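Side-chain contacts in histidinol-phosphate aminotransferase (Clostridium acetobutylicum, PDB 3FTB), which probably acts as a pyridoxal-phosphate-dependent aminotransferase, moving amino groups between substrates, with histidinol phosphate the expected partner in histidine biosynthesis: residues 34-39 with 269-274; 282-285 with 291-294; 311-316 with 323-328; 337-342 with 348-353. One frame throughout, in Å; residues are numbered along the deposited sequence.

Contact 1: residues 34-39 with 269-274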
loop_
_atom_site.group_PDB
_atom_site.type_symbol
_atom_site.label_atom_id
_atom_site.label_comp_id
_atom_site.label_asym_id
_atom_site.label_seq_id
_atom_site.Cartn_x
_atom_site.Cartn_y
_atom_site.Cartn_z
ATOM N N ASN A 34 -5.784 12.568 -16.469
ATOM C CA ASN A 34 -7.216 12.317 -16.602
ATOM C C ASN A 34 -7.909 12.104 -15.259
ATOM O O ASN A 34 -8.602 11.113 -15.052
ATOM C CB ASN A 34 -7.471 11.107 -17.503
ATOM C CG ASN A 34 -6.638 11.128 -18.777
ATOM O OD1 ASN A 34 -6.130 10.094 -19.200
ATOM N ND2 ASN A 34 -6.508 12.293 -19.398
ATOM N N ILE A 35 -7.718 13.040 -14.340
ATOM C CA ILE A 35 -8.434 13.003 -13.075
ATOM C C ILE A 35 -9.646 13.906 -13.209
ATOM O O ILE A 35 -9.605 14.895 -13.936
ATOM C CB ILE A 35 -7.557 13.478 -11.893
ATOM C CG1 ILE A 35 -6.240 12.683 -11.846
ATOM C CG2 ILE A 35 -8.329 13.386 -10.552
ATOM C CD1 ILE A 35 -6.409 11.154 -11.720
ATOM N N ASN A 36 -10.722 13.540 -12.517
ATOM C CA ASN A 36 -11.972 14.294 -12.510
ATOM C C ASN A 36 -11.748 15.729 -12.046
ATOM O O ASN A 36 -11.159 15.960 -10.993
ATOM C CB ASN A 36 -12.984 13.574 -11.601
ATOM C CG ASN A 36 -14.401 14.104 -11.738
ATOM O OD1 ASN A 36 -14.634 15.313 -11.741
ATOM N ND2 ASN A 36 -15.363 13.187 -11.819
ATOM N N PRO A 37 -12.227 16.703 -12.832
ATOM C CA PRO A 37 -12.031 18.133 -12.594
ATOM C C PRO A 37 -12.974 18.668 -11.515
ATOM O O PRO A 37 -12.691 19.695 -10.895
ATOM C CB PRO A 37 -12.406 18.723 -13.950
ATOM C CG PRO A 37 -13.576 17.912 -14.305
ATOM C CD PRO A 37 -13.090 16.501 -14.005
ATOM N N LEU A 38 -14.085 17.972 -11.302
ATOM C CA LEU A 38 -15.087 18.395 -10.330
ATOM C C LEU A 38 -14.642 18.159 -8.889
ATOM O O LEU A 38 -15.446 18.248 -7.959
ATOM C CB LEU A 38 -16.418 17.707 -10.617
ATOM C CG LEU A 38 -17.027 18.285 -11.894
ATOM C CD1 LEU A 38 -17.800 17.243 -12.692
ATOM C CD2 LEU A 38 -17.893 19.489 -11.556
ATOM N N GLY A 39 -13.353 17.860 -8.723
ATOM C CA GLY A 39 -12.720 17.770 -7.420
ATOM C C GLY A 39 -13.140 16.631 -6.510
ATOM O O GLY A 39 -13.920 15.759 -6.891
ATOM N N LEU A 269 -21.478 13.068 -14.111
ATOM C CA LEU A 269 -22.088 12.670 -15.383
ATOM C C LEU A 269 -22.618 13.889 -16.138
ATOM O O LEU A 269 -22.456 14.005 -17.354
ATOM C CB LEU A 269 -23.226 11.674 -15.147
ATOM C CG LEU A 269 -22.876 10.187 -15.254
ATOM C CD1 LEU A 269 -21.372 9.961 -15.265
ATOM C CD2 LEU A 269 -23.546 9.386 -14.142
ATOM N N LEU A 270 -23.254 14.792 -15.400
ATOM C CA LEU A 270 -23.768 16.031 -15.957
ATOM C C LEU A 270 -22.635 16.738 -16.704
ATOM O O LEU A 270 -22.840 17.391 -17.736
ATOM C CB LEU A 270 -24.288 16.915 -14.821
ATOM C CG LEU A 270 -25.714 17.451 -14.934
ATOM C CD1 LEU A 270 -25.847 18.752 -14.158
ATOM C CD2 LEU A 270 -26.121 17.643 -16.391
ATOM N N TRP A 271 -21.428 16.590 -16.175
ATOM C CA TRP A 271 -20.273 17.245 -16.752
ATOM C C TRP A 271 -19.884 16.628 -18.098
ATOM O O TRP A 271 -20.153 17.227 -19.136
ATOM C CB TRP A 271 -19.111 17.273 -15.749
ATOM C CG TRP A 271 -17.778 17.372 -16.387
ATOM C CD1 TRP A 271 -17.351 18.334 -17.255
ATOM C CD2 TRP A 271 -16.682 16.474 -16.211
ATOM N NE1 TRP A 271 -16.057 18.085 -17.637
ATOM C CE2 TRP A 271 -15.621 16.949 -17.010
ATOM C CE3 TRP A 271 -16.493 15.312 -15.458
ATOM C CZ2 TRP A 271 -14.392 16.301 -17.078
ATOM C CZ3 TRP A 271 -15.266 14.670 -15.526
ATOM C CH2 TRP A 271 -14.236 15.162 -16.333
ATOM N N ILE A 272 -19.293 15.431 -18.092
ATOM C CA ILE A 272 -18.747 14.853 -19.334
ATOM C C ILE A 272 -19.753 14.582 -20.427
ATOM O O ILE A 272 -19.385 14.563 -21.591
ATOM C CB ILE A 272 -17.967 13.528 -19.136
ATOM C CG1 ILE A 272 -18.489 12.774 -17.915
ATOM C CG2 ILE A 272 -16.448 13.768 -19.162
ATOM C CD1 ILE A 272 -19.816 12.076 -18.151
ATOM N N LYS A 273 -21.004 14.324 -20.063
ATOM C CA LYS A 273 -22.021 14.105 -21.081
ATOM C C LYS A 273 -22.010 15.282 -22.057
ATOM O O LYS A 273 -21.750 15.110 -23.249
ATOM C CB LYS A 273 -23.398 13.902 -20.448
ATOM C CG LYS A 273 -23.552 12.559 -19.733
ATOM C CD LYS A 273 -24.996 12.318 -19.307
ATOM C CE LYS A 273 -25.155 11.008 -18.545
ATOM N NZ LYS A 273 -24.807 9.811 -19.358
ATOM N N LYS A 274 -22.253 16.476 -21.525
ATOM C CA LYS A 274 -22.181 17.715 -22.290
ATOM C C LYS A 274 -20.778 18.029 -22.788
ATOM O O LYS A 274 -20.521 18.060 -23.991
ATOM C CB LYS A 274 -22.647 18.893 -21.434
ATOM C CG LYS A 274 -24.129 18.913 -21.124
ATOM C CD LYS A 274 -24.564 20.319 -20.739
ATOM C CE LYS A 274 -25.883 20.306 -19.976
ATOM N NZ LYS A 274 -25.729 19.819 -18.574
#
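Trp271 carries the helix side of this contact alone, and its indole is met by three consecutive loop residues, Asn36, Pro37 and Leu38. The stacking is of the CH-pi kind. Pro37 lays its ring edge, CG and CD, over the six-membered part of the indole on one face, while CG2 of the following helix residue, Ile272, sits 3.7 Å above the plane on the opposite face. The proline is modelled closer to the tryptophan than carbon atoms can approach, so the spacing of this stack is doubtful.

The apolar contacts continue at the root of the indole. Leu38 runs past Trp271 in the opposite direction, bringing CD1 to 3.3 Å from Trp271 CB and 3.6 Å from Trp271 CE3. With CG roughly anti to the backbone N (chi1 155°), the indole extends from the helix toward the loop, where it can receive both side chains.

Polar bonds shape the loop itself. Asn36 OD1 accepts from Leu38 N at 2.8 Å, the donor lying in the carbonyl plane, and this closes an Asx turn around Pro37. The other end of the amide, ND2, is bonded to Phe216 O, which fixes its rotation; the same amide lies 3.9 Å (OD1) from Trp271 CZ3. The indole is tethered too, through NE1 to Lys342 O. The result is an Asx turn presenting a proline to a tryptophan face, which joins the loop after strand 29-30 to helix 262-285.

Contact 2: residues 282-285 with 291-294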
loop_
_atom_site.group_PDB
_atom_site.type_symbol
_atom_site.label_atom_id
_atom_site.label_comp_id
_atom_site.label_asym_id
_atom_site.label_seq_id
_atom_site.Cartn_x
_atom_site.Cartn_y
_atom_site.Cartn_z
ATOM N N GLU A 282 -15.444 20.960 -31.083
ATOM C CA GLU A 282 -14.392 21.961 -31.175
ATOM C C GLU A 282 -13.076 21.387 -31.730
ATOM O O GLU A 282 -12.413 22.037 -32.546
ATOM C CB GLU A 282 -14.174 22.607 -29.811
ATOM C CG GLU A 282 -15.430 23.236 -29.259
ATOM C CD GLU A 282 -16.063 24.176 -30.253
ATOM O OE1 GLU A 282 -17.212 23.913 -30.668
ATOM O OE2 GLU A 282 -15.401 25.164 -30.638
ATOM N N LEU A 283 -12.696 20.183 -31.296
ATOM C CA LEU A 283 -11.465 19.554 -31.784
ATOM C C LEU A 283 -11.600 19.245 -33.266
ATOM O O LEU A 283 -10.618 19.274 -34.012
ATOM C CB LEU A 283 -11.134 18.257 -31.025
ATOM C CG LEU A 283 -10.367 18.271 -29.695
ATOM C CD1 LEU A 283 -10.137 16.842 -29.262
ATOM C CD2 LEU A 283 -9.030 19.011 -29.782
ATOM N N ASN A 284 -12.823 18.949 -33.692
ATOM C CA ASN A 284 -13.053 18.530 -35.074
ATOM C C ASN A 284 -12.857 19.684 -36.053
ATOM O O ASN A 284 -12.615 19.469 -37.238
ATOM C CB ASN A 284 -14.441 17.889 -35.234
ATOM C CG ASN A 284 -14.422 16.377 -35.038
ATOM O OD1 ASN A 284 -15.252 15.831 -34.318
ATOM N ND2 ASN A 284 -13.480 15.694 -35.690
ATOM N N LYS A 285 -12.947 20.907 -35.534
ATOM C CA LYS A 285 -12.767 22.116 -36.323
ATOM C C LYS A 285 -11.288 22.458 -36.516
ATOM O O LYS A 285 -10.925 23.144 -37.480
ATOM C CB LYS A 285 -13.495 23.293 -35.660
ATOM C CG LYS A 285 -15.010 23.120 -35.525
ATOM C CD LYS A 285 -15.596 24.140 -34.546
ATOM C CE LYS A 285 -17.105 24.271 -34.690
ATOM N NZ LYS A 285 -17.802 22.964 -34.515
ATOM N N ARG A 291 -8.217 13.529 -37.369
ATOM C CA ARG A 291 -9.299 12.672 -36.901
ATOM C C ARG A 291 -9.385 12.621 -35.382
ATOM O O ARG A 291 -8.382 12.450 -34.679
ATOM C CB ARG A 291 -9.163 11.249 -37.450
ATOM C CG ARG A 291 -10.235 10.314 -36.916
ATOM C CD ARG A 291 -10.092 8.881 -37.410
ATOM N NE ARG A 291 -11.146 8.034 -36.847
ATOM C CZ ARG A 291 -11.291 6.734 -37.090
ATOM N NH1 ARG A 291 -10.453 6.096 -37.898
ATOM N NH2 ARG A 291 -12.285 6.067 -36.522
ATOM N N VAL A 292 -10.607 12.775 -34.889
ATOM C CA VAL A 292 -10.925 12.546 -33.489
ATOM C C VAL A 292 -11.619 11.176 -33.338
ATOM O O VAL A 292 -12.686 10.940 -33.920
ATOM C CB VAL A 292 -11.839 13.689 -32.951
ATOM C CG1 VAL A 292 -12.245 13.454 -31.510
ATOM C CG2 VAL A 292 -11.150 15.029 -33.100
ATOM N N PHE A 293 -11.003 10.271 -32.578
ATOM C CA PHE A 293 -11.626 8.994 -32.234
ATOM C C PHE A 293 -12.634 9.201 -31.098
ATOM O O PHE A 293 -12.342 9.896 -30.124
ATOM C CB PHE A 293 -10.566 7.963 -31.823
ATOM C CG PHE A 293 -9.623 7.577 -32.933
ATOM C CD1 PHE A 293 -8.436 8.276 -33.131
ATOM C CD2 PHE A 293 -9.917 6.505 -33.771
ATOM C CE1 PHE A 293 -7.560 7.917 -34.155
ATOM C CE2 PHE A 293 -9.050 6.138 -34.797
ATOM C CZ PHE A 293 -7.871 6.844 -34.989
ATOM N N SER A 294 -13.816 8.604 -31.225
ATOM C CA SER A 294 -14.897 8.821 -30.260
ATOM C C SER A 294 -14.642 8.170 -28.891
ATOM O O SER A 294 -14.473 6.947 -28.793
ATOM C CB SER A 294 -16.236 8.353 -30.834
ATOM O OG SER A 294 -17.294 8.651 -29.938
#
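The last turn of helix 262-285 passes beside strand 289-293, and Asn284 and Val292 mark the nearest approach of the two backbones, with CA atoms 6.5 Å apart. Between them a single strand side chain, Val292, makes the contact. The chain reverses between the two segments in just five residues.

Val292 points at the helix and does its touching through one methyl, CG2. Its CG1 is anti to the backbone N (chi1 177°), which leaves CG2 beside that nitrogen and facing the helix. There CG2 lies 3.8 Å from Leu283 CB and 4.0 Å from Asn284 CG. Leu283 thus meets the valine with the base of its side chain, while its branched end goes deeper, onto Val300, Phe339 and Leu351. Asn284 crosses the valine obliquely and lies against the same methyl at the more exposed margin.

Alternation along the strand turns the neighbours of Val292 from the helix. On that other side Phe293 CE2 stands 3.2 Å above the centre of the Arg291 guanidinium, and Arg291 NH1 bonds to Asn130 OD1. The arrangement is the familiar helix-on-sheet layer of an alpha/beta domain, formed here where a short loop links helix 262-285 to strand 289-293, at the edge of the five-stranded sheet in this chain.

Contact 3: residues 311-316 with 323-328. With PO4 (phosphate ion), chain F.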
loop_
_atom_site.group_PDB
_atom_site.type_symbol
_atom_site.label_atom_id
_atom_site.label_comp_id
_atom_site.label_asym_id
_atom_site.label_seq_id
_atom_site.Cartn_x
_atom_site.Cartn_y
_atom_site.Cartn_z
ATOM N N LYS A 311 6.200 17.961 -31.766
ATOM C CA LYS A 311 6.208 19.359 -32.173
ATOM C C LYS A 311 5.022 20.062 -31.526
ATOM O O LYS A 311 5.170 21.129 -30.920
ATOM C CB LYS A 311 6.189 19.498 -33.703
ATOM C CG LYS A 311 6.322 20.934 -34.198
ATOM C CD LYS A 311 7.284 21.063 -35.381
ATOM C CE LYS A 311 6.964 20.094 -36.516
ATOM N NZ LYS A 311 7.702 18.796 -36.413
ATOM N N LEU A 312 3.848 19.448 -31.630
ATOM C CA LEU A 312 2.681 19.977 -30.939
ATOM C C LEU A 312 2.946 20.060 -29.433
ATOM O O LEU A 312 2.739 21.114 -28.832
ATOM C CB LEU A 312 1.435 19.140 -31.228
ATOM C CG LEU A 312 0.221 19.549 -30.391
ATOM C CD1 LEU A 312 -0.108 21.037 -30.588
ATOM C CD2 LEU A 312 -0.973 18.656 -30.707
ATOM N N TYR A 313 3.410 18.958 -28.833
ATOM C CA TYR A 313 3.758 18.920 -27.406
ATOM C C TYR A 313 4.700 20.057 -26.990
ATOM O O TYR A 313 4.426 20.787 -26.028
ATOM C CB TYR A 313 4.392 17.564 -27.038
ATOM C CG TYR A 313 4.851 17.446 -25.594
ATOM C CD1 TYR A 313 4.029 16.880 -24.631
ATOM C CD2 TYR A 313 6.109 17.894 -25.195
ATOM C CE1 TYR A 313 4.437 16.771 -23.315
ATOM C CE2 TYR A 313 6.526 17.785 -23.873
ATOM C CZ TYR A 313 5.682 17.223 -22.943
ATOM O OH TYR A 313 6.075 17.109 -21.630
ATOM N N ASP A 314 5.815 20.186 -27.711
ATOM C CA ASP A 314 6.838 21.187 -27.395
ATOM C C ASP A 314 6.343 22.613 -27.589
ATOM O O ASP A 314 6.852 23.545 -26.973
ATOM C CB ASP A 314 8.098 20.956 -28.226
ATOM C CG ASP A 314 8.983 19.867 -27.648
ATOM O OD1 ASP A 314 8.993 19.703 -26.408
ATOM O OD2 ASP A 314 9.681 19.186 -28.434
ATOM N N SER A 315 5.353 22.779 -28.458
ATOM C CA SER A 315 4.693 24.070 -28.630
ATOM C C SER A 315 3.823 24.413 -27.417
ATOM O O SER A 315 3.997 25.458 -26.785
ATOM C CB SER A 315 3.851 24.083 -29.909
ATOM O OG SER A 315 4.619 24.469 -31.036
ATOM N N LEU A 316 2.886 23.526 -27.098
ATOM C CA LEU A 316 1.986 23.731 -25.965
ATOM C C LEU A 316 2.718 23.828 -24.625
ATOM O O LEU A 316 2.264 24.518 -23.707
ATOM C CB LEU A 316 0.944 22.611 -25.907
ATOM C CG LEU A 316 0.040 22.526 -27.135
ATOM C CD1 LEU A 316 -0.947 21.377 -27.006
ATOM C CD2 LEU A 316 -0.690 23.841 -27.317
ATOM N N ILE A 323 0.389 17.816 -23.059
ATOM C CA ILE A 323 -0.434 16.775 -23.675
ATOM C C ILE A 323 0.254 15.419 -23.558
ATOM O O ILE A 323 1.341 15.296 -22.984
ATOM C CB ILE A 323 -0.734 17.048 -25.169
ATOM C CG1 ILE A 323 0.544 16.925 -26.014
ATOM C CG2 ILE A 323 -1.397 18.411 -25.340
ATOM C CD1 ILE A 323 0.314 16.411 -27.430
ATOM N N ARG A 324 -0.382 14.397 -24.113
ATOM C CA ARG A 324 0.199 13.062 -24.080
ATOM C C ARG A 324 0.588 12.615 -25.475
ATOM O O ARG A 324 -0.267 12.339 -26.320
ATOM C CB ARG A 324 -0.758 12.051 -23.444
ATOM C CG ARG A 324 -0.133 10.689 -23.177
ATOM C CD ARG A 324 0.906 10.767 -22.065
ATOM N NE ARG A 324 1.109 9.470 -21.426
ATOM C CZ ARG A 324 1.687 8.433 -22.020
ATOM N NH1 ARG A 324 2.113 8.542 -23.270
ATOM N NH2 ARG A 324 1.833 7.284 -21.369
ATOM N N ARG A 325 1.891 12.566 -25.706
ATOM C CA ARG A 325 2.424 12.014 -26.931
ATOM C C ARG A 325 2.250 10.512 -26.863
ATOM O O ARG A 325 2.650 9.878 -25.900
ATOM C CB ARG A 325 3.896 12.377 -27.062
ATOM C CG ARG A 325 4.119 13.872 -27.166
ATOM C CD ARG A 325 5.562 14.204 -26.936
ATOM N NE ARG A 325 6.426 13.386 -27.774
ATOM C CZ ARG A 325 7.749 13.381 -27.679
ATOM N NH1 ARG A 325 8.345 14.149 -26.777
ATOM N NH2 ARG A 325 8.471 12.609 -28.478
ATOM N N CYS A 326 1.634 9.946 -27.885
ATOM C CA CYS A 326 1.307 8.537 -27.868
ATOM C C CYS A 326 2.399 7.686 -28.494
ATOM O O CYS A 326 2.147 6.555 -28.906
ATOM C CB CYS A 326 -0.038 8.313 -28.558
ATOM S SG CYS A 326 -1.377 8.975 -27.542
ATOM N N CYS A 327 3.610 8.236 -28.546
ATOM C CA CYS A 327 4.756 7.554 -29.144
ATOM C C CYS A 327 4.972 6.155 -28.569
ATOM O O CYS A 327 5.133 5.189 -29.322
ATOM C CB CYS A 327 6.036 8.384 -28.964
ATOM S SG CYS A 327 6.104 9.882 -29.957
ATOM N N ASN A 328 4.969 6.059 -27.239
ATOM C CA ASN A 328 5.321 4.826 -26.533
ATOM C C ASN A 328 4.162 3.829 -26.313
ATOM O O ASN A 328 4.289 2.881 -25.522
ATOM C CB ASN A 328 5.990 5.170 -25.202
ATOM C CG ASN A 328 5.137 6.081 -24.347
ATOM O OD1 ASN A 328 4.274 6.795 -24.856
ATOM N ND2 ASN A 328 5.368 6.057 -23.038
HETATM P P PO4 F . -1.312 7.107 -18.822
HETATM O O1 PO4 F . -1.030 6.737 -17.382
HETATM O O2 PO4 F . -0.632 6.121 -19.743
HETATM O O3 PO4 F . -2.803 7.075 -19.057
HETATM O O4 PO4 F . -0.791 8.502 -19.090
HETATM O O HOH W 1 2.218 19.544 -24.860
#
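Leu312 opens the helix side of the contact by crossing Ile323 at about a right angle, its CD2 methyl 4.2 Å from Ile323 CD1. Tyr313 comes next and does most of the work. Its ring slides alongside Ile323, with CD1 at 3.7 Å from Ile323 CG1, and meets the carbonyl oxygen of that residue edge-on, in the ring plane. Arg325 lies across the base of the same side chain: its CD is 3.6 Å from Tyr313 CB, whereas the guanidinium is too distant for more than a weak cation-pi attraction. A water tightens the join, donating to Tyr313 O and accepting from Ile323 N at 3.1 Å. One turn on, Leu316 CD1 presses on Ile323 CG2 at 3.4 Å, tighter than usual for two methyls.

With CG1 between backbone N and carbonyl carbon (chi1 68°), Ile323 turns CG1 and CD1 to Tyr313 and Leu312 and CG2 to Leu316. Arg324 points away from the helix. Its NE donates to phosphate O4 at 3.2 Å, NH2 more weakly to O2, and NH1 to a lone pair of Asn328 OD1 at 3.2 Å, a second-shell bond that steadies the guanidinium. Strand 321-325 is thus two-sided in an alpha/beta layer, with an apolar face under helix 309-317 and a face holding a phosphate ion, probably from the crystallisation liquor, that Arg338 also binds.

Contact 4: residues 337-342 with 348-353. With PO4 (phosphate ion), chain F.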
loop_
_atom_site.group_PDB
_atom_site.type_symbol
_atom_site.label_atom_id
_atom_site.label_comp_id
_atom_site.label_asym_id
_atom_site.label_seq_id
_atom_site.Cartn_x
_atom_site.Cartn_y
_atom_site.Cartn_z
ATOM N N VAL A 337 -1.914 11.752 -30.476
ATOM C CA VAL A 337 -1.711 12.453 -29.218
ATOM C C VAL A 337 -2.991 12.256 -28.413
ATOM O O VAL A 337 -4.062 12.047 -28.997
ATOM C CB VAL A 337 -1.520 13.951 -29.436
ATOM C CG1 VAL A 337 -0.163 14.255 -30.067
ATOM C CG2 VAL A 337 -2.648 14.493 -30.300
ATOM N N ARG A 338 -2.890 12.309 -27.085
ATOM C CA ARG A 338 -4.058 12.111 -26.216
ATOM C C ARG A 338 -4.317 13.365 -25.385
ATOM O O ARG A 338 -3.397 13.938 -24.801
ATOM C CB ARG A 338 -3.870 10.895 -25.294
ATOM C CG ARG A 338 -5.117 10.500 -24.496
ATOM C CD ARG A 338 -4.770 9.502 -23.384
ATOM N NE ARG A 338 -4.079 10.156 -22.273
ATOM C CZ ARG A 338 -3.250 9.540 -21.432
ATOM N NH1 ARG A 338 -2.980 8.247 -21.582
ATOM N NH2 ARG A 338 -2.678 10.222 -20.441
ATOM N N PHE A 339 -5.569 13.803 -25.352
ATOM C CA PHE A 339 -5.936 14.977 -24.568
ATOM C C PHE A 339 -6.927 14.585 -23.478
ATOM O O PHE A 339 -7.835 13.779 -23.703
ATOM C CB PHE A 339 -6.577 16.066 -25.445
ATOM C CG PHE A 339 -5.734 16.502 -26.625
ATOM C CD1 PHE A 339 -4.348 16.311 -26.637
ATOM C CD2 PHE A 339 -6.331 17.139 -27.715
ATOM C CE1 PHE A 339 -3.574 16.729 -27.728
ATOM C CE2 PHE A 339 -5.562 17.561 -28.806
ATOM C CZ PHE A 339 -4.178 17.354 -28.800
ATOM N N ALA A 340 -6.774 15.173 -22.302
ATOM C CA ALA A 340 -7.768 14.983 -21.256
ATOM C C ALA A 340 -8.997 15.825 -21.575
ATOM O O ALA A 340 -8.926 16.767 -22.354
ATOM C CB ALA A 340 -7.202 15.353 -19.894
ATOM N N ILE A 341 -10.128 15.461 -20.988
ATOM C CA ILE A 341 -11.339 16.257 -21.104
ATOM C C ILE A 341 -11.688 16.725 -19.702
ATOM O O ILE A 341 -12.011 15.910 -18.840
ATOM C CB ILE A 341 -12.509 15.449 -21.740
ATOM C CG1 ILE A 341 -12.120 14.987 -23.145
ATOM C CG2 ILE A 341 -13.792 16.283 -21.793
ATOM C CD1 ILE A 341 -13.224 14.286 -23.887
ATOM N N LYS A 342 -11.575 18.033 -19.476
ATOM C CA LYS A 342 -11.831 18.628 -18.171
ATOM C C LYS A 342 -13.115 19.426 -18.222
ATOM O O LYS A 342 -14.007 19.132 -19.017
ATOM C CB LYS A 342 -10.674 19.548 -17.781
ATOM C CG LYS A 342 -9.327 18.872 -17.896
ATOM C CD LYS A 342 -8.184 19.824 -17.640
ATOM C CE LYS A 342 -6.865 19.072 -17.596
ATOM N NZ LYS A 342 -6.746 18.254 -16.362
ATOM N N THR A 348 -11.784 25.355 -23.012
ATOM C CA THR A 348 -11.818 26.447 -23.969
ATOM C C THR A 348 -10.442 27.107 -24.029
ATOM O O THR A 348 -9.966 27.487 -25.094
ATOM C CB THR A 348 -12.896 27.478 -23.602
ATOM O OG1 THR A 348 -14.192 26.865 -23.676
ATOM C CG2 THR A 348 -12.841 28.670 -24.553
ATOM N N LYS A 349 -9.795 27.217 -22.875
ATOM C CA LYS A 349 -8.440 27.747 -22.816
ATOM C C LYS A 349 -7.511 26.851 -23.629
ATOM O O LYS A 349 -6.762 27.318 -24.489
ATOM C CB LYS A 349 -7.963 27.816 -21.366
ATOM C CG LYS A 349 -6.833 28.802 -21.141
ATOM C CD LYS A 349 -6.109 28.536 -19.837
ATOM C CE LYS A 349 -5.164 29.680 -19.496
ATOM N NZ LYS A 349 -5.857 31.006 -19.442
ATOM N N PHE A 350 -7.567 25.554 -23.342
ATOM C CA PHE A 350 -6.819 24.543 -24.088
ATOM C C PHE A 350 -6.938 24.689 -25.619
ATOM O O PHE A 350 -5.929 24.741 -26.337
ATOM C CB PHE A 350 -7.290 23.149 -23.659
ATOM C CG PHE A 350 -6.658 22.037 -24.433
ATOM C CD1 PHE A 350 -5.332 21.677 -24.198
ATOM C CD2 PHE A 350 -7.380 21.353 -25.405
ATOM C CE1 PHE A 350 -4.737 20.652 -24.913
ATOM C CE2 PHE A 350 -6.791 20.322 -26.130
ATOM C CZ PHE A 350 -5.465 19.974 -25.881
ATOM N N LEU A 351 -8.181 24.744 -26.100
ATOM C CA LEU A 351 -8.487 24.822 -27.525
ATOM C C LEU A 351 -7.970 26.117 -28.132
ATOM O O LEU A 351 -7.489 26.132 -29.271
ATOM C CB LEU A 351 -10.003 24.724 -27.750
ATOM C CG LEU A 351 -10.718 23.374 -27.597
ATOM C CD1 LEU A 351 -12.171 23.577 -27.195
ATOM C CD2 LEU A 351 -10.618 22.549 -28.883
ATOM N N ARG A 352 -8.077 27.207 -27.375
ATOM C CA ARG A 352 -7.612 28.496 -27.860
ATOM C C ARG A 352 -6.099 28.551 -28.005
ATOM O O ARG A 352 -5.574 29.468 -28.616
ATOM C CB ARG A 352 -8.132 29.627 -26.981
ATOM C CG ARG A 352 -9.653 29.708 -27.000
ATOM C CD ARG A 352 -10.176 30.842 -26.136
ATOM N NE ARG A 352 -9.571 30.833 -24.807
ATOM C CZ ARG A 352 -9.963 31.608 -23.800
ATOM N NH1 ARG A 352 -10.972 32.453 -23.968
ATOM N NH2 ARG A 352 -9.347 31.533 -22.627
ATOM N N ALA A 353 -5.405 27.562 -27.452
ATOM C CA ALA A 353 -3.973 27.420 -27.677
ATOM C C ALA A 353 -3.737 26.570 -28.925
ATOM O O ALA A 353 -2.830 26.846 -29.717
ATOM C CB ALA A 353 -3.309 26.790 -26.472
HETATM P P PO4 F . -1.312 7.107 -18.822
HETATM O O1 PO4 F . -1.030 6.737 -17.382
HETATM O O2 PO4 F . -0.632 6.121 -19.743
HETATM O O3 PO4 F . -2.803 7.075 -19.057
HETATM O O4 PO4 F . -0.791 8.502 -19.090
#
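Phe339 offers a ring face and Phe350 a ring edge: the two form a T-shaped pair with planes at 71° and centroids 4.9 Å apart. Phe350 CZ stands 3.4 Å above the Phe339 plane, displaced from the ring centre toward the rim, and lies 3.5 Å from Phe339 CD2. For its part, Phe339 CE2 lies in the plane of the Phe350 ring, at its edge. Leu283 and Ile323 also pack against Phe339, and Tyr31 stacks on Phe350, so the pair is buried among apolar and aromatic neighbours. Phe350 reaches the strand because CG is anti to its backbone N (chi1 176°), carrying the ring from helix 344-359 toward the sheet across a CA separation of 9.6 Å.

The guanidinium of Arg338, one residue earlier on the strand, points to the other side of the sheet. A phosphate ion, probably from the crystallisation liquor, has its phosphorus at the guanidinium edge, in plane. NH2 donates to O4 at 2.9 Å with a fairly straight bond (161°), while NH1 reaches O3 at 2.8 Å through a bent, weak one. Asn155 OD1 is a further weak partner of NH1, and Arg324 shares the phosphate.

The chemistry therefore divides by strand face. Edge hydrogens of Phe350 directed at the pi cloud of Phe339 give a modest electrostatic preference for this crossed packing, whereas two arginines gathered round one phosphate imply a site suited to an anionic group, consistent with binding the carboxylate or phosphate of a substrate, as in related aminotransferases.

In the fold
Followed from the N terminus, the contacts come in series, and none nests in or crosses another. Contact 1 closes by far the longest loop, bringing the segment after strand 29-30 to helix 262-285 across 229 intervening residues. Contact 2 uses the end of that same helix and closes a short connection into strand 289-293; contacts 3 and 4 close comparably short connections, helix to strand and then strand to helix. Contacts 2, 3 and 4 share one five-stranded sheet, where 321-325 and 336-340 are neighbours. Contact 4 is the hub: it touches contact 1 through Lys342, contact 2 through Leu351 and contact 3 through Val337, and shares its phosphate with contact 3.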